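Local coordinates for phosphoglycerol transferase GacH (PDB 6DGM), which probably transfers glycerol phosphate to the rhamnose-based cell-wall polysaccharide of group A Streptococcus through its metal-dependent extracellular catalytic domain, at residues A[88-93]-A[144-149]; A[137-142]-A[202-207]. One frame throughout, in Å; residues are numbered along the deposited sequence.

From the N terminus, the chain first reaches 88-93, the start of helix 89-98, then strand 135-139 with the corner after it (137-142), then 144-149 at the start of helix 148-154, and finally 202-207 at the end of strand 200-204. Contact 1 closes a loop of 50 intervening residues and contact 2 one of 59; because their segments alternate, the two loops cross instead of nesting. Contact 1 joins two helix starts, while contact 2 pairs neighbouring parallel strands of the mixed sheet. Their centres lie about 10 Å apart, Ile-204 packs against Thr-89, Glu-93 and Arg-148, and both contacts touch sn-glycerol-1-phosphate.

Contact 1 (A[88-93]-A[144-149]); sequences GTANME and NNFNRK. With MN (manganese (II) ion), chain C; 1GP (sn-glycerol-1-phosphate), chain D.
The active-site pocket of this alkaline phosphatase-like domain, related to lipoteichoic acid synthases, is built here from two helix starts, joined by a salt bridge between Glu-93 and Arg-148. Arg-148 comes side-on: NE reaches Glu-93 OE1 at 2.7 Å with an N-H...O angle of 164°, and NH2 shares that same oxygen at 3.1 Å along a more bent path. The carboxylate and guanidinium planes differ by 6°, so the pair is nearly coplanar, and NE meets the syn lone pair of OE1. Glu-93 gets there with CG anti to its backbone N (chi1 -169°) and an extended chain, while OE2 is taken by the hydroxyls of Tyr-152 and Tyr-113. With one oxygen held by arginine and the other by two tyrosines, the carboxylate is restrained against rotation and in turn sets the plane of the guanidinium.

The edge of Arg-148 continues to the ligand: NH2 donates to O3 of sn-glycerol-1-phosphate at 2.9 Å, whereas the bonds from NH1 to O2 and O3 are weak. Asn-145 ND2 adds a straighter bond to O2, 3.0 Å long, so 144-149 binds both glycerol hydroxyls, O2 together with His-139. Segment 88-93 meets the phosphate. Gly-88, the N-cap residue, gives its N to O3P at 2.9 Å and Thr-89 N points to the same oxygen, an arrangement in which the helix start would favour the anion. Thr-89 OG1 binds the manganese ion, whose protein ligands are completed by Glu-47, Asp-270 and His-271; the ligand O2P coordinates it too. In an apolar contact, the methyl of Ala-90 rests obliquely against the base of the Phe-146 side chain, with CB to CB 3.7 Å, while Phe-146 CE2 lies 3.8 Å from the ligand O1P.

Contact 2 (A[137-142]-A[202-207]); sequences AMHPAS and SVITMQ. With 1GP (sn-glycerol-1-phosphate), chain D.
Ile-204 O receives the shortest polar bond across this contact, from His-139 ND1 at 2.8 Å with an N-H...O angle of 172°. The oxygen lies nearly in the imidazole plane, yet the nitrogen stands well above the carbonyl plane, so the bond is straight at the donor and does not follow an acceptor lone pair. The CA-H of His-139 also approaches this oxygen. CG lies anti to the backbone N of His-139 (chi1 177°), which carries the ring across the strand end to the side chain of Ile-204, whose CG2 comes 3.5 Å from ND1. On the ligand side, His-139 NE2 meets O2 of sn-glycerol-1-phosphate at 2.7 Å, and either atom could be the donor. The two bonds together fix the turn of the imidazole about its CB-CG bond.

Both strands belong to the parallel part of the mixed central sheet of the alkaline phosphatase-like fold; the axes of 137-139 and 202-204 approach to 4.7 Å and run nearly parallel. Met-138 serves Val-203's neighbours on both sides: its N bonds Ser-202 O at 3.0 Å and its O accepts from Ile-204 N. Met-138 and Val-203 stand alongside one another on the face covered by helix 182-192; Ala-137 and Ser-202 point to the other, where Ser-202 OG bonds Tyr-152.

Past the strands the chain turns a corner at Pro-140, the centre of an inverse gamma turn. The Pro-140 ring and the Met-206 chain run alongside in opposite senses, Pro-140 CG 3.9 Å from Met-206 CB. The Met-206 chain folds back at its second and third torsions, bringing CG to 3.5 Å from His-139 CE1, and its SD reaches C3 of the ligand at 3.9 Å.

Contact 1 (A[88-93]-A[144-149])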
loop_
_atom_site.group_PDB
_atom_site.type_symbol
_atom_site.label_atom_id
_atom_site.label_comp_id
_atom_site.label_asym_id
_atom_site.label_seq_id
_atom_site.Cartn_x
_atom_site.Cartn_y
_atom_site.Cartn_z
ATOM N N GLY A 88 -0.284 -12.759 -0.837
ATOM C CA GLY A 88 -1.120 -11.923 0.002
ATOM C C GLY A 88 -1.388 -10.536 -0.538
ATOM O O GLY A 88 -1.928 -9.701 0.192
ATOM N N THR A 89 -1.042 -10.279 -1.800
ATOM C CA THR A 89 -1.176 -8.980 -2.437
ATOM C C THR A 89 -2.454 -8.246 -2.078
ATOM O O THR A 89 -2.420 -7.102 -1.593
ATOM C CB THR A 89 -1.136 -9.262 -3.950
ATOM O OG1 THR A 89 -0.079 -10.189 -4.207
ATOM C CG2 THR A 89 -0.952 -7.990 -4.748
ATOM N N ALA A 90 -3.594 -8.880 -2.337
ATOM C CA ALA A 90 -4.871 -8.197 -2.177
ATOM C C ALA A 90 -5.158 -7.809 -0.732
ATOM O O ALA A 90 -5.925 -6.858 -0.497
ATOM C CB ALA A 90 -5.981 -9.089 -2.740
ATOM N N ASN A 91 -4.544 -8.499 0.242
ATOM C CA ASN A 91 -4.753 -8.127 1.638
ATOM C C ASN A 91 -4.002 -6.851 1.973
ATOM O O ASN A 91 -4.524 -5.997 2.697
ATOM C CB ASN A 91 -4.349 -9.268 2.558
ATOM C CG ASN A 91 -5.282 -10.439 2.447
ATOM O OD1 ASN A 91 -6.464 -10.263 2.157
ATOM N ND2 ASN A 91 -4.763 -11.640 2.648
ATOM N N MET A 92 -2.783 -6.689 1.461
ATOM C CA MET A 92 -2.092 -5.412 1.638
ATOM C C MET A 92 -2.833 -4.305 0.899
ATOM O O MET A 92 -3.018 -3.196 1.425
ATOM C CB MET A 92 -0.641 -5.528 1.174
ATOM C CG MET A 92 0.339 -5.887 2.312
ATOM S SD MET A 92 -0.037 -7.381 3.237
ATOM C CE MET A 92 0.352 -8.641 2.025
ATOM N N GLU A 93 -3.316 -4.613 -0.301
ATOM C CA GLU A 93 -4.070 -3.657 -1.099
ATOM C C GLU A 93 -5.285 -3.130 -0.343
ATOM O O GLU A 93 -5.493 -1.912 -0.250
ATOM C CB GLU A 93 -4.501 -4.374 -2.373
ATOM C CG GLU A 93 -5.088 -3.498 -3.473
ATOM C CD GLU A 93 -5.632 -4.370 -4.584
ATOM O OE1 GLU A 93 -5.044 -5.447 -4.815
ATOM O OE2 GLU A 93 -6.666 -4.011 -5.188
ATOM N N ASN A 144 -10.874 -10.257 -12.307
ATOM C CA ASN A 144 -11.613 -11.025 -11.312
ATOM C C ASN A 144 -10.724 -11.752 -10.320
ATOM O O ASN A 144 -11.245 -12.302 -9.340
ATOM C CB ASN A 144 -12.562 -11.973 -12.012
ATOM C CG ASN A 144 -13.713 -11.245 -12.655
ATOM O OD1 ASN A 144 -14.460 -10.522 -11.971
ATOM N ND2 ASN A 144 -13.851 -11.383 -13.971
ATOM N N ASN A 145 -9.405 -11.739 -10.511
ATOM C CA ASN A 145 -8.546 -12.310 -9.488
ATOM C C ASN A 145 -8.779 -11.568 -8.172
ATOM O O ASN A 145 -8.869 -10.334 -8.137
ATOM C CB ASN A 145 -7.072 -12.226 -9.893
ATOM C CG ASN A 145 -6.727 -13.128 -11.092
ATOM O OD1 ASN A 145 -7.541 -13.942 -11.536
ATOM N ND2 ASN A 145 -5.505 -13.007 -11.582
ATOM N N PHE A 146 -8.886 -12.330 -7.088
ATOM C CA PHE A 146 -9.054 -11.773 -5.744
ATOM C C PHE A 146 -10.242 -10.834 -5.634
ATOM O O PHE A 146 -10.264 -9.934 -4.793
ATOM C CB PHE A 146 -7.756 -11.160 -5.227
ATOM C CG PHE A 146 -6.720 -12.182 -4.979
ATOM C CD1 PHE A 146 -6.810 -13.015 -3.864
ATOM C CD2 PHE A 146 -5.712 -12.421 -5.910
ATOM C CE1 PHE A 146 -5.869 -14.026 -3.658
ATOM C CE2 PHE A 146 -4.782 -13.419 -5.705
ATOM C CZ PHE A 146 -4.854 -14.217 -4.577
ATOM N N ASN A 147 -11.263 -11.069 -6.449
ATOM C CA ASN A 147 -12.509 -10.306 -6.394
ATOM C C ASN A 147 -12.308 -8.827 -6.703
ATOM O O ASN A 147 -13.135 -8.006 -6.335
ATOM C CB ASN A 147 -13.182 -10.460 -5.018
ATOM C CG ASN A 147 -14.684 -10.309 -5.067
ATOM O OD1 ASN A 147 -15.319 -10.621 -6.070
ATOM N ND2 ASN A 147 -15.275 -9.865 -3.943
ATOM N N ARG A 148 -11.233 -8.443 -7.397
ATOM C CA ARG A 148 -10.951 -7.019 -7.551
ATOM C C ARG A 148 -12.025 -6.282 -8.353
ATOM O O ARG A 148 -12.346 -5.126 -8.053
ATOM C CB ARG A 148 -9.580 -6.791 -8.171
ATOM C CG ARG A 148 -8.424 -7.121 -7.244
ATOM C CD ARG A 148 -7.157 -6.528 -7.775
ATOM N NE ARG A 148 -5.997 -6.848 -6.951
ATOM C CZ ARG A 148 -5.177 -7.880 -7.141
ATOM N NH1 ARG A 148 -5.362 -8.759 -8.131
ATOM N NH2 ARG A 148 -4.173 -8.045 -6.303
ATOM N N LYS A 149 -12.585 -6.918 -9.387
ATOM C CA LYS A 149 -13.546 -6.215 -10.224
ATOM C C LYS A 149 -14.762 -5.804 -9.405
ATOM O O LYS A 149 -15.272 -4.686 -9.542
ATOM C CB LYS A 149 -13.967 -7.102 -11.390
ATOM C CG LYS A 149 -14.843 -6.421 -12.423
ATOM C CD LYS A 149 -15.354 -7.430 -13.434
ATOM C CE LYS A 149 -16.300 -6.817 -14.448
ATOM N NZ LYS A 149 -15.576 -5.969 -15.409
HETATM MN MN MN C . 1.971 -10.199 -4.308
HETATM C C3 1GP D . -2.531 -11.618 -9.326
HETATM O O3 1GP D . -2.305 -9.875 -7.635
HETATM C C2 1GP D . -2.398 -11.298 -7.853
HETATM O O2 1GP D . -3.785 -11.211 -9.869
HETATM C C1 1GP D . -1.183 -11.993 -7.256
HETATM O O1P 1GP D . -1.232 -11.946 -5.827
HETATM O O2P 1GP D . 1.258 -12.243 -4.942
HETATM O O3P 1GP D . -0.887 -13.007 -3.623
HETATM O O4P 1GP D . -0.138 -14.234 -5.722
HETATM P P 1GP D . -0.184 -12.858 -4.990
#

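Contact 2 (A[137-142]-A[202-207])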
loop_
_atom_site.group_PDB
_atom_site.type_symbol
_atom_site.label_atom_id
_atom_site.label_comp_id
_atom_site.label_asym_id
_atom_site.label_seq_id
_atom_site.Cartn_x
_atom_site.Cartn_y
_atom_site.Cartn_z
ATOM N N ALA A 137 -8.323 1.999 -11.579
ATOM C CA ALA A 137 -7.560 0.843 -11.139
ATOM C C ALA A 137 -6.852 0.196 -12.322
ATOM O O ALA A 137 -7.320 0.274 -13.452
ATOM C CB ALA A 137 -8.480 -0.206 -10.462
ATOM N N MET A 138 -5.714 -0.441 -12.049
ATOM C CA MET A 138 -4.902 -1.060 -13.092
ATOM C C MET A 138 -4.206 -2.296 -12.553
ATOM O O MET A 138 -3.538 -2.217 -11.520
ATOM C CB MET A 138 -3.822 -0.078 -13.565
ATOM C CG MET A 138 -4.384 1.216 -14.065
ATOM S SD MET A 138 -3.103 2.439 -14.498
ATOM C CE MET A 138 -2.115 1.521 -15.553
ATOM N N HIS A 139 -4.319 -3.414 -13.277
ATOM C CA HIS A 139 -3.621 -4.643 -12.902
ATOM C C HIS A 139 -3.480 -5.566 -14.107
ATOM O O HIS A 139 -4.494 -5.966 -14.690
ATOM C CB HIS A 139 -4.399 -5.379 -11.816
ATOM C CG HIS A 139 -3.795 -6.697 -11.426
ATOM N ND1 HIS A 139 -2.495 -6.814 -10.981
ATOM C CD2 HIS A 139 -4.324 -7.943 -11.369
ATOM C CE1 HIS A 139 -2.249 -8.077 -10.671
ATOM N NE2 HIS A 139 -3.338 -8.784 -10.916
ATOM N N PRO A 140 -2.247 -5.931 -14.528
ATOM C CA PRO A 140 -2.115 -6.745 -15.750
ATOM C C PRO A 140 -2.319 -8.243 -15.511
ATOM O O PRO A 140 -1.428 -9.066 -15.702
ATOM C CB PRO A 140 -0.715 -6.381 -16.257
ATOM C CG PRO A 140 -0.001 -5.754 -15.159
ATOM C CD PRO A 140 -0.967 -5.321 -14.111
ATOM N N ALA A 141 -3.533 -8.594 -15.109
ATOM C CA ALA A 141 -3.994 -9.979 -15.081
ATOM C C ALA A 141 -5.512 -9.913 -15.217
ATOM O O ALA A 141 -6.049 -8.924 -15.731
ATOM C CB ALA A 141 -3.500 -10.703 -13.820
ATOM N N SER A 142 -6.206 -10.945 -14.746
ATOM C CA SER A 142 -7.660 -10.898 -14.752
ATOM C C SER A 142 -8.184 -9.925 -13.699
ATOM O O SER A 142 -7.779 -9.966 -12.532
ATOM C CB SER A 142 -8.253 -12.277 -14.474
ATOM O OG SER A 142 -9.655 -12.153 -14.285
ATOM N N SER A 202 -5.209 3.252 -8.332
ATOM C CA SER A 202 -4.813 2.082 -7.556
ATOM C C SER A 202 -4.200 1.088 -8.524
ATOM O O SER A 202 -4.904 0.523 -9.364
ATOM C CB SER A 202 -5.997 1.443 -6.843
ATOM O OG SER A 202 -5.536 0.325 -6.070
ATOM N N VAL A 203 -2.898 0.868 -8.402
ATOM C CA VAL A 203 -2.136 0.092 -9.372
ATOM C C VAL A 203 -1.530 -1.116 -8.678
ATOM O O VAL A 203 -0.979 -1.003 -7.576
ATOM C CB VAL A 203 -1.037 0.968 -9.996
ATOM C CG1 VAL A 203 -0.256 0.191 -11.024
ATOM C CG2 VAL A 203 -1.634 2.230 -10.627
ATOM N N ILE A 204 -1.617 -2.269 -9.338
ATOM C CA ILE A 204 -1.047 -3.513 -8.839
ATOM C C ILE A 204 -0.223 -4.122 -9.970
ATOM O O ILE A 204 -0.784 -4.590 -10.970
ATOM C CB ILE A 204 -2.132 -4.493 -8.384
ATOM C CG1 ILE A 204 -3.070 -3.878 -7.334
ATOM C CG2 ILE A 204 -1.505 -5.765 -7.804
ATOM C CD1 ILE A 204 -4.337 -3.262 -7.941
ATOM N N THR A 205 1.092 -4.132 -9.811
ATOM C CA THR A 205 1.936 -4.615 -10.896
ATOM C C THR A 205 1.922 -6.139 -10.952
ATOM O O THR A 205 1.359 -6.821 -10.084
ATOM C CB THR A 205 3.372 -4.105 -10.791
ATOM O OG1 THR A 205 4.028 -4.732 -9.681
ATOM C CG2 THR A 205 3.410 -2.589 -10.646
ATOM N N MET A 206 2.574 -6.675 -11.992
ATOM C CA MET A 206 2.740 -8.114 -12.131
ATOM C C MET A 206 4.146 -8.563 -12.503
ATOM O O MET A 206 4.437 -9.753 -12.349
ATOM C CB MET A 206 1.770 -8.663 -13.188
ATOM C CG MET A 206 0.430 -9.090 -12.663
ATOM S SD MET A 206 0.567 -10.452 -11.471
ATOM C CE MET A 206 0.337 -11.897 -12.489
ATOM N N GLN A 207 5.012 -7.670 -12.985
ATOM C CA GLN A 207 6.281 -8.104 -13.564
ATOM C C GLN A 207 7.041 -9.073 -12.657
ATOM O O GLN A 207 7.546 -10.103 -13.127
ATOM C CB GLN A 207 7.161 -6.906 -13.878
ATOM C CG GLN A 207 8.478 -7.285 -14.523
ATOM C CD GLN A 207 9.393 -6.106 -14.619
ATOM O OE1 GLN A 207 9.162 -5.207 -15.417
ATOM N NE2 GLN A 207 10.415 -6.068 -13.762
HETATM C C3 1GP D . -2.531 -11.618 -9.326
HETATM O O3 1GP D . -2.305 -9.875 -7.635
HETATM C C2 1GP D . -2.398 -11.298 -7.853
HETATM O O2 1GP D . -3.785 -11.211 -9.869
HETATM C C1 1GP D . -1.183 -11.993 -7.256
HETATM O O1P 1GP D . -1.232 -11.946 -5.827
HETATM O O2P 1GP D . 1.258 -12.243 -4.942
HETATM O O3P 1GP D . -0.887 -13.007 -3.623
HETATM O O4P 1GP D . -0.138 -14.234 -5.722
HETATM P P 1GP D . -0.184 -12.858 -4.990
#